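Local atomic coordinates of HAD family phosphatase (Pseudomonas syringae pv. tomato, PDB entry 2ODA), a protein that belongs to a Pseudomonas-specific subfamily of the HAD enzyme superfamily and probably has a biochemical function new to that superfamily. Residues 93-96 against 97-100. Numbering follows the deposited sequence.
Sequences CWMA and LMAL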
loop_
_atom_site.group_PDB
_atom_site.type_symbol
_atom_site.label_atom_id
_atom_site.label_comp_id
_atom_site.label_asym_id
_atom_site.label_seq_id
_atom_site.Cartn_x
_atom_site.Cartn_y
_atom_site.Cartn_z
ATOM N N CYS B 93 -6.829 -5.035 1.254
ATOM C CA CYS B 93 -5.660 -5.110 2.142
ATOM C C CYS B 93 -5.243 -3.741 2.685
ATOM O O CYS B 93 -4.967 -3.589 3.888
ATOM C CB CYS B 93 -4.500 -5.774 1.417
ATOM S SG CYS B 93 -4.835 -7.540 1.087
ATOM N N TRP B 94 -5.220 -2.738 1.810
ATOM C CA TRP B 94 -4.923 -1.390 2.279
ATOM C C TRP B 94 -5.939 -0.905 3.287
ATOM O O TRP B 94 -5.578 -0.311 4.313
ATOM C CB TRP B 94 -4.847 -0.424 1.109
ATOM C CG TRP B 94 -3.634 -0.631 0.257
ATOM C CD1 TRP B 94 -2.439 -1.208 0.622
ATOM C CD2 TRP B 94 -3.480 -0.203 -1.096
ATOM N NE1 TRP B 94 -1.558 -1.181 -0.455
ATOM C CE2 TRP B 94 -2.180 -0.571 -1.514
ATOM C CE3 TRP B 94 -4.326 0.432 -2.009
ATOM C CZ2 TRP B 94 -1.696 -0.291 -2.811
ATOM C CZ3 TRP B 94 -3.843 0.713 -3.300
ATOM C CH2 TRP B 94 -2.554 0.328 -3.690
HETATM N N MSE B 95 -7.217 -1.177 3.022
HETATM C CA MSE B 95 -8.242 -0.761 3.963
HETATM C C MSE B 95 -8.139 -1.432 5.324
HETATM O O MSE B 95 -8.378 -0.797 6.338
HETATM C CB MSE B 95 -9.628 -0.880 3.356
HETATM C CG MSE B 95 -9.918 0.325 2.526
HETATM SE SE MSE B 95 -11.533 0.061 1.505
HETATM C CE MSE B 95 -12.763 -0.076 2.973
ATOM N N ALA B 96 -7.738 -2.699 5.338
ATOM C CA ALA B 96 -7.490 -3.424 6.566
ATOM C C ALA B 96 -6.325 -2.815 7.327
ATOM O O ALA B 96 -6.396 -2.645 8.552
ATOM C CB ALA B 96 -7.191 -4.876 6.255
ATOM N N LEU B 97 -5.231 -2.514 6.625
ATOM C CA LEU B 97 -4.083 -1.859 7.291
ATOM C C LEU B 97 -4.474 -0.505 7.910
ATOM O O LEU B 97 -4.088 -0.176 9.039
ATOM C CB LEU B 97 -2.884 -1.738 6.328
ATOM C CG LEU B 97 -2.297 -3.044 5.769
ATOM C CD1 LEU B 97 -1.198 -2.711 4.746
ATOM C CD2 LEU B 97 -1.761 -3.940 6.925
HETATM N N MSE B 98 -5.244 0.288 7.173
HETATM C CA MSE B 98 -5.748 1.562 7.697
HETATM C C MSE B 98 -6.615 1.417 8.937
HETATM O O MSE B 98 -6.503 2.215 9.879
HETATM C CB MSE B 98 -6.475 2.338 6.602
HETATM C CG MSE B 98 -5.489 2.839 5.551
HETATM SE SE MSE B 98 -6.418 3.863 4.179
HETATM C CE MSE B 98 -6.781 2.500 2.956
ATOM N N ALA B 99 -7.448 0.378 8.949
ATOM C CA ALA B 99 -8.287 0.044 10.103
ATOM C C ALA B 99 -7.449 -0.288 11.331
ATOM O O ALA B 99 -7.908 -0.105 12.454
ATOM C CB ALA B 99 -9.236 -1.119 9.762
ATOM N N LEU B 100 -6.223 -0.778 11.117
ATOM C CA LEU B 100 -5.273 -1.060 12.194
ATOM C C LEU B 100 -4.330 0.100 12.478
ATOM O O LEU B 100 -3.408 -0.032 13.287
ATOM C CB LEU B 100 -4.437 -2.306 11.850
ATOM C CG LEU B 100 -5.178 -3.648 11.760
ATOM C CD1 LEU B 100 -4.243 -4.736 11.244
ATOM C CD2 LEU B 100 -5.781 -4.031 13.127
#
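Four successive i to i+4 bonds join C93 to L97, W94 to M98, M95 to A99 and A96 to L100, and together they show how an alpha helix runs out. The first two are nearly straight: L97 N donates to C93 O at 3.0 Å and M98 N to W94 O at 2.9 Å, the latter with an N-H...O angle of 167°. Further along, the bond from A99 N to M95 O bends, and that from L100 N to A96 O stretches to 3.2 Å with its angle down to 136°. L100 is the first residue after the helix, and its amide also makes a weak bond to L97 O.

Around these carbonyls the side chains of the following turn fold back. L97 CG lies 3.3 Å from C93 O, set there by a chi1 of -61° that puts CG beside the backbone N. M98, a selenomethionine, leaves the helix extended and then turns about its CG-SE bond, which returns methyl CE to 3.3 Å from W94 O. The same methyl touches W94 at CB and selenomethionine M95 at CG, the latter at 3.8 Å.

One side of helix 91-99 packs on the central parallel sheet of the Rossmann-like HAD core: C93, A96 and L97, with L100 just after the helix, meet L10 of strand 9-12, and A96 and L100 also reach strand 55-58. M95 and A99 rest on P81, in the loop after strand 78-79. W94 NE1 is bonded to A124 O just beyond helix 115-123, while the indole stacks on W94 of the second subunit, which L97 also meets; M98 of that subunit packs against both W94 and M95, and the helix therefore links the sheet to the dimer interface.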